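Cellobiose 2-epimerase (Spirochaeta thermophila DSM 6192, PDB 5ZIG) probably catalyses the reversible epimerization of cellobiose to 4-O-beta-D-glucopyranosyl-D-mannose, converting glucose to mannose at the reducing end. Local coordinates at residues Leu64-Gln69 with His385-Cys390; Ala78-Ala83 with Ala130-Ala135; Phe124-Leu129 with Ser202-Thr207. All blocks are in the same frame, centred on the assembly; numbering follows the deposited sequence.

Contact 1 of 3, residues Leu64-Gln69 with His385-Cys390; sequences LWTFSQ and HNSRAC
Arg388 NH2, at the tip of a side chain whose aliphatic part lies against Trp65, is gripped by two carboxylates, those of Glu256 and Glu320, while NH1 of the same guanidinium makes a salt bridge with Glu199. The three carboxylates hold both terminal nitrogens and so probably fix the rotation of the guanidinium; Glu320 is also bonded to His385. Closer to its backbone the same side chain behaves as a hydrocarbon. Its CG stands opposite the backbone N (chi1 -175°), and this carries the methylenes past the six-membered part of the indole: Arg388 CB approaches Trp65 CH2 to 3.6 Å, and Arg388 CD is still within 3.9 Å of that atom. The two side chains meet nearly at a right angle, with the guanidinium plane turned 83° from the ring. The charged group therefore does not lie flat on the indole, and Arg388 CB meets its CH2/CZ3 end obliquely. Gln69 CG sits over the middle of one indole face, 3.5 Å above the plane of Trp65, and probably limits its tilt.

Helices 57-73 and 384-402 belong to the inner ring of an (alpha/alpha)6 barrel, the fold of the N-acylglucosamine 2-epimerase family, and their meeting brings together the first and last inner helices in the chain. Beside this pair, at the neighbouring residues of each helix, the side chains are small. Thr66 CG2 rests 3.5 Å from Ser387 OG. Both hydroxyls bond to a carbonyl four residues back, Thr66 OG1 to Arg62 O and Ser387 OG to Ser383 O, Ser383 lying just ahead of its helix. This suits short polar side chains to a buried place where Thr66 CA and Ser387 CA are only 6.6 Å apart. Leu22 and Ile26 of helix 7-31 also cover Ser387.

Contact 2 of 3, residues Ala78-Ala83 with Ala130-Ala135; sequences AYLEAA and AAYHTA
The phenol ring of Tyr132 reaches across to helix 77-94 and meets Ala83 and Leu80 obliquely. With CG opposite the backbone N (chi1 -175°), the torsion carries the ring of Tyr132 toward that helix, its CD1-CE1 side against the neighbour. The CB of Ala83 points toward the other helix, and Ala83 CB lies 3.9 Å from Tyr132 CE1. A residue this small suits the position, for it lets the ring come close to the backbone itself, with Ala83 C 4.0 Å from Tyr132 CE1. Leu80, nearly one turn earlier, extends its branched end toward the same ring carbon, a looser touch of 4.5 Å between Leu80 CD1 and Tyr132 CE1. The polar tip is served by a water, 3.0 Å from Tyr132 OH, which donates a hydrogen bond to Leu80 O at 3.2 Å. That bridge gives the hydroxyl a polar partner beside an otherwise apolar interface. Elsewhere the ring stacks with Tyr87 and touches Leu64 and Ser68 of helix 57-73. An alanine set against a tyrosine ring here joins inner helix 119-136 to outer helix 77-94, the two layers of the (alpha/alpha)6 barrel.

Contact 3 of 3, residues Phe124-Leu129 with Ser202-Thr207; sequences FAVYAL and STLFRT. With EDO (1,2-ethanediol), chain E.
Tyr127 and Thr203 meet where two neighbouring inner helices of the (alpha/alpha)6 barrel, 119-136 and 191-208, run side by side, with Tyr127 CA and Thr203 CA 6.3 Å apart. From CB the tyrosine side chain swings away from its own backbone N (chi1 -174°), which carries the ring toward Thr203 and the bound diol. Tyr127 CD1 lies 3.6 Å from Thr203 OG1, with Thr203 CB next. One atom further, Tyr127 CE1 is 3.3 Å from Thr203 OG1, which lies at the ring edge near its plane. Threonine suits this place: its beta branch offers the oxygen to the ring rim and turns the methyl toward the backbone of Tyr127. The ring also stacks with Trp65. At the tip, Tyr127 OH shares a hydrogen bond of 2.7 Å with O2 of a 1,2-ethanediol, probably from the crystallisation liquor, and has a weak bond to Arg388 NH1. The diol oxygen also lies near the ring plane, so rim and hydroxyl together form part of the wall around this small molecule. Cut back to an alanine, this position is likely to leave the ethanediol O2 without its hydroxyl mate, Trp65 without its stacking partner and a gap beside Thr203.

At the neighbouring residue of each helix the contact is apolar: Val126 CG1 and Leu204 CD2 touch at 4.2 Å, a meeting of methyls from two branched side chains that suits a buried place. On the other helix the carbonyl of Thr203 is doubly occupied: Thr207 N reaches Thr203 O at 2.9 Å from one face of the carbonyl plane, and Thr207 OG1 bonds to that oxygen at 2.6 Å from the other.

How the contacts relate
The three contacts form one continuous patch of the barrel, with centres about 11 Å apart for contacts 1 and 2 and about 13 Å for the other two pairs. Helix 119-136 serves both contact 2 and contact 3: its Ala130 packs on Thr203 and Thr207. Contact 1 joins contact 3 through the aromatic pair, Trp65 NE1 standing 3.1 Å from Tyr127 CZ, and it meets contact 2 where Ser68 OG lies 3.2 Å from Tyr132 CA. The bound 1,2-ethanediol, about 4 Å from the Arg388 side chain, touches contacts 1 and 3 and probably marks the central pocket where this family binds its sugar; contact 2 lies further out, its centre about 18 Å from that of the chain.

Contact 1 of 3, residues Leu64-Gln69 with His385-Cys390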
ATOM      1  N   LEU A  64      -2.103   6.579  10.475  1.00 22.29           N
ATOM      2  CA  LEU A  64      -3.499   6.473  10.890  1.00 22.05           C
ATOM      3  C   LEU A  64      -4.065   5.089  10.580  1.00 25.48           C
ATOM      4  O   LEU A  64      -4.711   4.467  11.433  1.00 24.11           O
ATOM      5  CB  LEU A  64      -4.350   7.550  10.218  1.00 19.91           C
ATOM      6  CG  LEU A  64      -5.827   7.434  10.670  1.00 23.04           C
ATOM      7  CD1 LEU A  64      -5.933   7.446  12.198  1.00 19.84           C
ATOM      8  CD2 LEU A  64      -6.780   8.494  10.054  1.00 25.08           C
ATOM      9  N   TRP A  65      -3.858   4.603   9.350  1.00 22.73           N
ATOM     10  CA  TRP A  65      -4.365   3.282   8.991  1.00 27.73           C
ATOM     11  C   TRP A  65      -3.725   2.214   9.868  1.00 29.53           C
ATOM     12  O   TRP A  65      -4.420   1.367  10.435  1.00 30.55           O
ATOM     13  CB  TRP A  65      -4.125   2.984   7.503  1.00 23.05           C
ATOM     14  CG  TRP A  65      -4.689   1.626   7.047  1.00 28.01           C
ATOM     15  CD1 TRP A  65      -5.925   1.388   6.499  1.00 28.78           C
ATOM     16  CD2 TRP A  65      -4.022   0.349   7.095  1.00 22.83           C
ATOM     17  NE1 TRP A  65      -6.065   0.053   6.209  1.00 30.46           N
ATOM     18  CE2 TRP A  65      -4.911  -0.606   6.561  1.00 25.00           C
ATOM     19  CE3 TRP A  65      -2.755  -0.070   7.521  1.00 19.94           C
ATOM     20  CZ2 TRP A  65      -4.586  -1.962   6.467  1.00 19.83           C
ATOM     21  CZ3 TRP A  65      -2.434  -1.431   7.423  1.00 27.63           C
ATOM     22  CH2 TRP A  65      -3.342  -2.348   6.892  1.00 19.92           C
ATOM     23  N   THR A  66      -2.406   2.286  10.051  1.00 29.19           N
ATOM     24  CA  THR A  66      -1.715   1.242  10.803  1.00 29.23           C
ATOM     25  C   THR A  66      -2.260   1.123  12.225  1.00 30.38           C
ATOM     26  O   THR A  66      -2.603   0.023  12.673  1.00 23.49           O
ATOM     27  CB  THR A  66      -0.210   1.508  10.808  1.00 29.09           C
ATOM     28  OG1 THR A  66       0.335   1.191   9.520  1.00 23.81           O
ATOM     29  CG2 THR A  66       0.495   0.663  11.878  1.00 27.33           C
ATOM     30  N   PHE A  67      -2.400   2.244  12.936  1.00 24.26           N
ATOM     31  CA  PHE A  67      -2.789   2.161  14.339  1.00 20.06           C
ATOM     32  C   PHE A  67      -4.275   1.900  14.538  1.00 30.15           C
ATOM     33  O   PHE A  67      -4.666   1.382  15.596  1.00 30.00           O
ATOM     34  CB  PHE A  67      -2.359   3.428  15.086  1.00 20.12           C
ATOM     35  CG  PHE A  67      -0.880   3.448  15.374  1.00 24.56           C
ATOM     36  CD1 PHE A  67      -0.360   2.689  16.403  1.00 26.70           C
ATOM     37  CD2 PHE A  67      -0.017   4.163  14.577  1.00 31.13           C
ATOM     38  CE1 PHE A  67       0.997   2.679  16.658  1.00 35.52           C
ATOM     39  CE2 PHE A  67       1.339   4.169  14.826  1.00 28.14           C
ATOM     40  CZ  PHE A  67       1.851   3.429  15.855  1.00 29.17           C
ATOM     41  N   SER A  68      -5.104   2.252  13.559  1.00 24.43           N
ATOM     42  CA  SER A  68      -6.493   1.801  13.570  1.00 24.89           C
ATOM     43  C   SER A  68      -6.577   0.272  13.518  1.00 22.93           C
ATOM     44  O   SER A  68      -7.279  -0.356  14.318  1.00 25.33           O
ATOM     45  CB  SER A  68      -7.223   2.418  12.387  1.00 22.09           C
ATOM     46  OG  SER A  68      -7.296   3.829  12.515  1.00 21.88           O
ATOM     47  N   GLN A  69      -5.873  -0.334  12.563  1.00 23.86           N
ATOM     48  CA  GLN A  69      -5.918  -1.781  12.370  1.00 29.24           C
ATOM     49  C   GLN A  69      -5.306  -2.510  13.553  1.00 32.43           C
ATOM     50  O   GLN A  69      -5.779  -3.589  13.934  1.00 23.77           O
ATOM     51  CB  GLN A  69      -5.195  -2.152  11.075  1.00 26.14           C
ATOM     52  CG  GLN A  69      -5.817  -1.486   9.838  1.00 29.07           C
ATOM     53  CD  GLN A  69      -7.143  -2.104   9.458  1.00 32.55           C
ATOM     54  OE1 GLN A  69      -7.479  -3.199   9.924  1.00 28.31           O
ATOM     55  NE2 GLN A  69      -7.905  -1.415   8.602  1.00 28.38           N
ATOM     56  N   HIS A 385       3.096  -0.818   4.883  1.00 27.54           N
ATOM     57  CA  HIS A 385       3.417  -1.991   4.116  1.00 23.91           C
ATOM     58  C   HIS A 385       3.724  -3.227   4.997  1.00 28.91           C
ATOM     59  O   HIS A 385       3.142  -4.264   4.820  1.00 23.88           O
ATOM     60  CB  HIS A 385       4.539  -1.682   3.140  1.00 29.04           C
ATOM     61  CG  HIS A 385       4.115  -1.003   1.869  1.00 32.23           C
ATOM     62  ND1 HIS A 385       3.448  -1.640   0.862  1.00 30.01           N
ATOM     63  CD2 HIS A 385       4.324   0.250   1.427  1.00 30.49           C
ATOM     64  CE1 HIS A 385       3.248  -0.812  -0.133  1.00 26.44           C
ATOM     65  NE2 HIS A 385       3.782   0.337   0.177  1.00 25.42           N
ATOM     66  N   ASN A 386       4.609  -3.054   5.953  1.00 20.59           N
ATOM     67  CA  ASN A 386       5.001  -4.115   6.841  1.00 24.70           C
ATOM     68  C   ASN A 386       3.953  -4.502   7.883  1.00 30.08           C
ATOM     69  O   ASN A 386       3.764  -5.656   8.072  1.00 32.84           O
ATOM     70  CB  ASN A 386       6.426  -3.939   7.415  1.00 20.82           C
ATOM     71  CG  ASN A 386       6.613  -2.687   8.248  1.00 33.20           C
ATOM     72  OD1 ASN A 386       5.685  -1.988   8.553  1.00 26.95           O
ATOM     73  ND2 ASN A 386       7.851  -2.440   8.643  1.00 20.97           N
ATOM     74  N   SER A 387       3.278  -3.560   8.518  1.00 24.93           N
ATOM     75  CA  SER A 387       2.239  -3.900   9.431  1.00 24.31           C
ATOM     76  C   SER A 387       1.140  -4.637   8.683  1.00 29.63           C
ATOM     77  O   SER A 387       0.630  -5.589   9.184  1.00 29.91           O
ATOM     78  CB  SER A 387       1.594  -2.736  10.085  1.00 31.75           C
ATOM     79  OG  SER A 387       2.354  -2.183  11.093  1.00 40.07           O
ATOM     80  N   ARG A 388       0.733  -4.131   7.529  1.00 29.24           N
ATOM     81  CA  ARG A 388      -0.283  -4.837   6.763  1.00 32.24           C
ATOM     82  C   ARG A 388       0.146  -6.268   6.478  1.00 31.26           C
ATOM     83  O   ARG A 388      -0.662  -7.198   6.586  1.00 35.93           O
ATOM     84  CB  ARG A 388      -0.569  -4.120   5.446  1.00 28.63           C
ATOM     85  CG  ARG A 388      -1.730  -4.770   4.646  1.00 23.57           C
ATOM     86  CD  ARG A 388      -2.249  -3.870   3.519  1.00 25.27           C
ATOM     87  NE  ARG A 388      -1.268  -3.706   2.443  1.00 30.95           N
ATOM     88  CZ  ARG A 388      -1.507  -3.106   1.271  1.00 32.67           C
ATOM     89  NH1 ARG A 388      -2.710  -2.616   0.988  1.00 19.99           N
ATOM     90  NH2 ARG A 388      -0.535  -2.993   0.375  1.00 20.16           N
ATOM     91  N   ALA A 389       1.408  -6.453   6.081  1.00 28.71           N
ATOM     92  CA  ALA A 389       1.881  -7.776   5.708  1.00 22.27           C
ATOM     93  C   ALA A 389       1.796  -8.717   6.884  1.00 20.48           C
ATOM     94  O   ALA A 389       1.486  -9.893   6.712  1.00 20.49           O
ATOM     95  CB  ALA A 389       3.309  -7.699   5.169  1.00 20.57           C
ATOM     96  N   CYS A 390       1.985  -8.190   8.092  1.00 33.22           N
ATOM     97  CA  CYS A 390       1.833  -8.998   9.294  1.00 42.04           C
ATOM     98  C   CYS A 390       0.365  -9.309   9.568  1.00 31.42           C
ATOM     99  O   CYS A 390       0.015 -10.453   9.892  1.00 24.38           O
ATOM    100  CB  CYS A 390       2.463  -8.274  10.489  1.00 64.91           C
ATOM    101  SG  CYS A 390       4.257  -8.076  10.428  1.00 97.41           S
TER

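Contact 2 of 3, residues Ala78-Ala83 with Ala130-Ala135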
ATOM      1  N   ALA A  78      -2.658   2.464  23.775  1.00 34.86           N
ATOM      2  CA  ALA A  78      -1.634   3.224  23.062  1.00 31.09           C
ATOM      3  C   ALA A  78      -1.945   3.332  21.567  1.00 33.21           C
ATOM      4  O   ALA A  78      -1.710   4.381  20.954  1.00 30.64           O
ATOM      5  CB  ALA A  78      -0.261   2.592  23.296  1.00 21.90           C
ATOM      6  N   TYR A  79      -2.495   2.269  20.965  1.00 32.48           N
ATOM      7  CA  TYR A  79      -2.755   2.266  19.522  1.00 23.90           C
ATOM      8  C   TYR A  79      -3.895   3.209  19.155  1.00 31.42           C
ATOM      9  O   TYR A  79      -3.816   3.939  18.159  1.00 24.94           O
ATOM     10  CB  TYR A  79      -3.094   0.862  19.015  1.00 22.29           C
ATOM     11  CG  TYR A  79      -2.085  -0.233  19.304  1.00 27.68           C
ATOM     12  CD1 TYR A  79      -0.753   0.055  19.549  1.00 34.16           C
ATOM     13  CD2 TYR A  79      -2.476  -1.573  19.300  1.00 25.90           C
ATOM     14  CE1 TYR A  79       0.160  -0.955  19.805  1.00 27.44           C
ATOM     15  CE2 TYR A  79      -1.555  -2.596  19.556  1.00 31.35           C
ATOM     16  CZ  TYR A  79      -0.241  -2.271  19.805  1.00 26.72           C
ATOM     17  OH  TYR A  79       0.698  -3.263  20.058  1.00 32.37           O
ATOM     18  N   LEU A  80      -4.994   3.160  19.904  1.00 25.40           N
ATOM     19  CA  LEU A  80      -6.064   4.101  19.632  1.00 26.86           C
ATOM     20  C   LEU A  80      -5.561   5.529  19.825  1.00 31.46           C
ATOM     21  O   LEU A  80      -5.825   6.406  18.996  1.00 25.57           O
ATOM     22  CB  LEU A  80      -7.267   3.793  20.525  1.00 19.99           C
ATOM     23  CG  LEU A  80      -8.518   4.643  20.411  1.00 30.17           C
ATOM     24  CD1 LEU A  80      -9.026   4.708  18.972  1.00 36.99           C
ATOM     25  CD2 LEU A  80      -9.584   4.094  21.335  1.00 40.19           C
ATOM     26  N   GLU A  81      -4.781   5.759  20.885  1.00 32.44           N
ATOM     27  CA  GLU A  81      -4.201   7.078  21.137  1.00 25.63           C
ATOM     28  C   GLU A  81      -3.347   7.551  19.966  1.00 21.81           C
ATOM     29  O   GLU A  81      -3.490   8.687  19.490  1.00 25.95           O
ATOM     30  CB  GLU A  81      -3.378   7.041  22.432  1.00 25.86           C
ATOM     31  CG  GLU A  81      -4.251   6.932  23.673  1.00 45.63           C
ATOM     32  CD  GLU A  81      -3.532   6.356  24.881  1.00 67.55           C
ATOM     33  OE1 GLU A  81      -2.385   5.863  24.737  1.00 77.27           O
ATOM     34  OE2 GLU A  81      -4.128   6.390  25.980  1.00 69.77           O
ATOM     35  N   ALA A  82      -2.427   6.705  19.506  1.00 26.40           N
ATOM     36  CA  ALA A  82      -1.615   7.064  18.350  1.00 27.36           C
ATOM     37  C   ALA A  82      -2.489   7.300  17.131  1.00 26.77           C
ATOM     38  O   ALA A  82      -2.265   8.249  16.373  1.00 25.63           O
ATOM     39  CB  ALA A  82      -0.574   5.975  18.070  1.00 20.39           C
ATOM     40  N   ALA A  83      -3.503   6.454  16.936  1.00 32.87           N
ATOM     41  CA  ALA A  83      -4.433   6.677  15.837  1.00 27.59           C
ATOM     42  C   ALA A  83      -5.099   8.045  15.970  1.00 20.00           C
ATOM     43  O   ALA A  83      -5.134   8.821  15.013  1.00 20.37           O
ATOM     44  CB  ALA A  83      -5.467   5.558  15.787  1.00 19.93           C
ATOM     45  N   ALA A 130     -11.445   5.487   6.750  1.00 19.50           N
ATOM     46  CA  ALA A 130     -12.368   4.373   6.898  1.00 23.27           C
ATOM     47  C   ALA A 130     -11.891   3.421   7.989  1.00 26.42           C
ATOM     48  O   ALA A 130     -12.679   2.998   8.844  1.00 24.58           O
ATOM     49  CB  ALA A 130     -12.519   3.649   5.556  1.00 19.45           C
ATOM     50  N   ALA A 131     -10.589   3.118   8.000  1.00 33.65           N
ATOM     51  CA  ALA A 131     -10.035   2.287   9.060  1.00 27.88           C
ATOM     52  C   ALA A 131     -10.239   2.934  10.420  1.00 29.80           C
ATOM     53  O   ALA A 131     -10.635   2.265  11.382  1.00 26.92           O
ATOM     54  CB  ALA A 131      -8.554   2.032   8.790  1.00 28.51           C
ATOM     55  N   TYR A 132      -9.999   4.252  10.507  1.00 28.89           N
ATOM     56  CA  TYR A 132     -10.150   4.951  11.776  1.00 31.39           C
ATOM     57  C   TYR A 132     -11.590   4.909  12.253  1.00 29.84           C
ATOM     58  O   TYR A 132     -11.854   4.737  13.449  1.00 32.65           O
ATOM     59  CB  TYR A 132      -9.685   6.403  11.647  1.00 24.75           C
ATOM     60  CG  TYR A 132      -9.708   7.125  12.975  1.00 25.31           C
ATOM     61  CD1 TYR A 132      -8.970   6.636  14.030  1.00 19.69           C
ATOM     62  CD2 TYR A 132     -10.500   8.255  13.194  1.00 26.27           C
ATOM     63  CE1 TYR A 132      -8.982   7.230  15.247  1.00 25.06           C
ATOM     64  CE2 TYR A 132     -10.507   8.888  14.449  1.00 23.62           C
ATOM     65  CZ  TYR A 132      -9.730   8.351  15.466  1.00 26.16           C
ATOM     66  OH  TYR A 132      -9.661   8.894  16.732  1.00 31.80           O
ATOM     67  N   HIS A 133     -12.535   5.093  11.336  1.00 31.53           N
ATOM     68  CA  HIS A 133     -13.945   5.043  11.705  1.00 39.31           C
ATOM     69  C   HIS A 133     -14.295   3.692  12.328  1.00 31.26           C
ATOM     70  O   HIS A 133     -14.869   3.630  13.424  1.00 27.93           O
ATOM     71  CB  HIS A 133     -14.809   5.333  10.478  1.00 36.90           C
ATOM     72  CG  HIS A 133     -16.258   5.041  10.687  1.00 37.19           C
ATOM     73  ND1 HIS A 133     -17.103   5.922  11.321  1.00 39.71           N
ATOM     74  CD2 HIS A 133     -17.009   3.964  10.362  1.00 36.63           C
ATOM     75  CE1 HIS A 133     -18.317   5.401  11.373  1.00 42.94           C
ATOM     76  NE2 HIS A 133     -18.289   4.218  10.790  1.00 38.41           N
ATOM     77  N   THR A 134     -13.899   2.600  11.661  1.00 26.70           N
ATOM     78  CA  THR A 134     -14.106   1.257  12.202  1.00 32.43           C
ATOM     79  C   THR A 134     -13.480   1.100  13.585  1.00 28.14           C
ATOM     80  O   THR A 134     -14.113   0.569  14.504  1.00 36.51           O
ATOM     81  CB  THR A 134     -13.531   0.205  11.240  1.00 26.71           C
ATOM     82  OG1 THR A 134     -14.139   0.344   9.951  1.00 33.39           O
ATOM     83  CG2 THR A 134     -13.820  -1.209  11.744  1.00 23.84           C
ATOM     84  N   ALA A 135     -12.245   1.563  13.768  1.00 33.39           N
ATOM     85  CA  ALA A 135     -11.566   1.285  15.031  1.00 26.37           C
ATOM     86  C   ALA A 135     -12.037   2.188  16.165  1.00 25.79           C
ATOM     87  O   ALA A 135     -12.039   1.762  17.327  1.00 30.72           O
ATOM     88  CB  ALA A 135     -10.052   1.404  14.861  1.00 20.22           C
TER
HETATM   89  O   HOH W   1      -8.627   7.952  19.439  1.00 47.36           O

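Contact 3 of 3, residues Phe124-Leu129 with Ser202-Thr207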
ATOM      1  N   PHE A 124      -5.142   7.510  -0.064  1.00 21.95           N
ATOM      2  CA  PHE A 124      -4.695   6.986   1.223  1.00 23.99           C
ATOM      3  C   PHE A 124      -5.461   7.603   2.387  1.00 23.61           C
ATOM      4  O   PHE A 124      -5.737   6.921   3.373  1.00 19.80           O
ATOM      5  CB  PHE A 124      -3.187   7.213   1.407  1.00 29.17           C
ATOM      6  CG  PHE A 124      -2.361   6.004   1.084  1.00 20.03           C
ATOM      7  CD1 PHE A 124      -2.253   4.960   1.989  1.00 24.78           C
ATOM      8  CD2 PHE A 124      -1.752   5.880  -0.154  1.00 25.47           C
ATOM      9  CE1 PHE A 124      -1.513   3.800   1.677  1.00 24.88           C
ATOM     10  CE2 PHE A 124      -1.026   4.732  -0.481  1.00 25.43           C
ATOM     11  CZ  PHE A 124      -0.898   3.692   0.447  1.00 22.38           C
ATOM     12  N   ALA A 125      -5.835   8.882   2.287  1.00 27.61           N
ATOM     13  CA  ALA A 125      -6.628   9.485   3.351  1.00 19.81           C
ATOM     14  C   ALA A 125      -7.972   8.781   3.477  1.00 19.72           C
ATOM     15  O   ALA A 125      -8.431   8.492   4.584  1.00 25.40           O
ATOM     16  CB  ALA A 125      -6.830  10.990   3.095  1.00 29.83           C
ATOM     17  N   VAL A 126      -8.631   8.517   2.353  1.00 19.70           N
ATOM     18  CA  VAL A 126      -9.902   7.804   2.416  1.00 27.01           C
ATOM     19  C   VAL A 126      -9.692   6.436   3.063  1.00 24.74           C
ATOM     20  O   VAL A 126     -10.348   6.092   4.055  1.00 21.86           O
ATOM     21  CB  VAL A 126     -10.525   7.700   1.012  1.00 33.74           C
ATOM     22  CG1 VAL A 126     -11.641   6.614   0.965  1.00 34.74           C
ATOM     23  CG2 VAL A 126     -11.049   9.067   0.562  1.00 27.11           C
ATOM     24  N   TYR A 127      -8.717   5.679   2.544  1.00 25.91           N
ATOM     25  CA  TYR A 127      -8.322   4.373   3.098  1.00 21.76           C
ATOM     26  C   TYR A 127      -8.148   4.425   4.613  1.00 19.94           C
ATOM     27  O   TYR A 127      -8.757   3.644   5.351  1.00 21.94           O
ATOM     28  CB  TYR A 127      -7.020   3.934   2.414  1.00 19.70           C
ATOM     29  CG  TYR A 127      -6.476   2.537   2.709  1.00 22.30           C
ATOM     30  CD1 TYR A 127      -7.244   1.394   2.507  1.00 19.68           C
ATOM     31  CD2 TYR A 127      -5.147   2.371   3.133  1.00 21.75           C
ATOM     32  CE1 TYR A 127      -6.693   0.083   2.755  1.00 19.71           C
ATOM     33  CE2 TYR A 127      -4.607   1.121   3.357  1.00 24.70           C
ATOM     34  CZ  TYR A 127      -5.377  -0.024   3.173  1.00 21.82           C
ATOM     35  OH  TYR A 127      -4.807  -1.260   3.441  1.00 20.42           O
ATOM     36  N   ALA A 128      -7.362   5.387   5.099  1.00 19.68           N
ATOM     37  CA  ALA A 128      -7.062   5.477   6.520  1.00 21.91           C
ATOM     38  C   ALA A 128      -8.232   5.998   7.343  1.00 22.56           C
ATOM     39  O   ALA A 128      -8.372   5.619   8.513  1.00 25.16           O
ATOM     40  CB  ALA A 128      -5.843   6.370   6.749  1.00 27.10           C
ATOM     41  N   LEU A 129      -9.056   6.891   6.780  1.00 29.01           N
ATOM     42  CA  LEU A 129     -10.188   7.414   7.540  1.00 22.75           C
ATOM     43  C   LEU A 129     -11.260   6.361   7.740  1.00 22.74           C
ATOM     44  O   LEU A 129     -11.935   6.351   8.776  1.00 19.49           O
ATOM     45  CB  LEU A 129     -10.787   8.630   6.832  1.00 30.31           C
ATOM     46  CG  LEU A 129     -10.019   9.942   6.982  1.00 31.36           C
ATOM     47  CD1 LEU A 129     -10.249  10.816   5.750  1.00 33.94           C
ATOM     48  CD2 LEU A 129     -10.447  10.665   8.246  1.00 33.30           C
ATOM     49  N   SER A 202     -12.060  -0.394  -2.151  1.00 20.85           N
ATOM     50  CA  SER A 202     -12.371  -1.701  -1.562  1.00 24.52           C
ATOM     51  C   SER A 202     -12.675  -1.571  -0.073  1.00 24.87           C
ATOM     52  O   SER A 202     -13.673  -2.110   0.419  1.00 25.89           O
ATOM     53  CB  SER A 202     -11.222  -2.692  -1.786  1.00 22.36           C
ATOM     54  OG  SER A 202     -11.100  -3.056  -3.156  1.00 29.64           O
ATOM     55  N   THR A 203     -11.849  -0.811   0.648  1.00 27.54           N
ATOM     56  CA  THR A 203     -12.015  -0.652   2.091  1.00 29.34           C
ATOM     57  C   THR A 203     -13.190   0.274   2.428  1.00 27.51           C
ATOM     58  O   THR A 203     -13.923   0.019   3.393  1.00 28.08           O
ATOM     59  CB  THR A 203     -10.685  -0.156   2.703  1.00 25.55           C
ATOM     60  OG1 THR A 203      -9.735  -1.230   2.711  1.00 23.59           O
ATOM     61  CG2 THR A 203     -10.853   0.352   4.141  1.00 22.93           C
ATOM     62  N   LEU A 204     -13.394   1.347   1.653  1.00 22.18           N
ATOM     63  CA  LEU A 204     -14.575   2.186   1.874  1.00 20.18           C
ATOM     64  C   LEU A 204     -15.851   1.394   1.604  1.00 22.30           C
ATOM     65  O   LEU A 204     -16.836   1.518   2.340  1.00 24.30           O
ATOM     66  CB  LEU A 204     -14.508   3.453   1.003  1.00 22.58           C
ATOM     67  CG  LEU A 204     -15.654   4.469   1.167  1.00 21.66           C
ATOM     68  CD1 LEU A 204     -15.723   5.014   2.603  1.00 20.37           C
ATOM     69  CD2 LEU A 204     -15.598   5.606   0.143  1.00 24.88           C
ATOM     70  N   PHE A 205     -15.830   0.534   0.585  1.00 24.46           N
ATOM     71  CA  PHE A 205     -16.983  -0.324   0.308  1.00 29.39           C
ATOM     72  C   PHE A 205     -17.176  -1.388   1.389  1.00 31.71           C
ATOM     73  O   PHE A 205     -18.312  -1.682   1.779  1.00 23.74           O
ATOM     74  CB  PHE A 205     -16.833  -0.990  -1.061  1.00 29.29           C
ATOM     75  CG  PHE A 205     -17.975  -1.903  -1.423  1.00 37.77           C
ATOM     76  CD1 PHE A 205     -19.196  -1.384  -1.814  1.00 38.37           C
ATOM     77  CD2 PHE A 205     -17.821  -3.284  -1.369  1.00 42.14           C
ATOM     78  CE1 PHE A 205     -20.241  -2.218  -2.148  1.00 44.55           C
ATOM     79  CE2 PHE A 205     -18.856  -4.126  -1.700  1.00 40.32           C
ATOM     80  CZ  PHE A 205     -20.070  -3.595  -2.091  1.00 46.52           C
ATOM     81  N   ARG A 206     -16.084  -1.995   1.863  1.00 31.04           N
ATOM     82  CA  ARG A 206     -16.203  -2.934   2.973  1.00 30.97           C
ATOM     83  C   ARG A 206     -16.825  -2.261   4.187  1.00 32.16           C
ATOM     84  O   ARG A 206     -17.655  -2.855   4.884  1.00 34.37           O
ATOM     85  CB  ARG A 206     -14.838  -3.514   3.342  1.00 30.08           C
ATOM     86  CG  ARG A 206     -14.919  -4.431   4.568  1.00 27.78           C
ATOM     87  CD  ARG A 206     -13.551  -5.058   4.938  1.00 26.57           C
ATOM     88  NE  ARG A 206     -13.268  -6.207   4.093  1.00 33.75           N
ATOM     89  CZ  ARG A 206     -12.439  -6.197   3.061  1.00 43.44           C
ATOM     90  NH1 ARG A 206     -11.784  -5.085   2.745  1.00 52.29           N
ATOM     91  NH2 ARG A 206     -12.257  -7.307   2.352  1.00 42.28           N
ATOM     92  N   THR A 207     -16.438  -1.014   4.455  1.00 29.31           N
ATOM     93  CA  THR A 207     -16.902  -0.295   5.637  1.00 20.45           C
ATOM     94  C   THR A 207     -18.367   0.136   5.505  1.00 27.03           C
ATOM     95  O   THR A 207     -19.087   0.178   6.508  1.00 30.02           O
ATOM     96  CB  THR A 207     -15.990   0.931   5.871  1.00 37.38           C
ATOM     97  OG1 THR A 207     -14.600   0.537   5.809  1.00 29.06           O
ATOM     98  CG2 THR A 207     -16.282   1.633   7.208  1.00 29.20           C
TER
HETATM   99  C1  EDO E 501      -6.449  -4.954   3.246  1.00 44.16           C
HETATM  100  O1  EDO E 501      -6.927  -3.906   4.098  1.00 42.58           O
HETATM  101  C2  EDO E 501      -6.373  -4.434   1.820  1.00 38.00           C
HETATM  102  O2  EDO E 501      -6.168  -3.020   1.891  1.00 42.71           O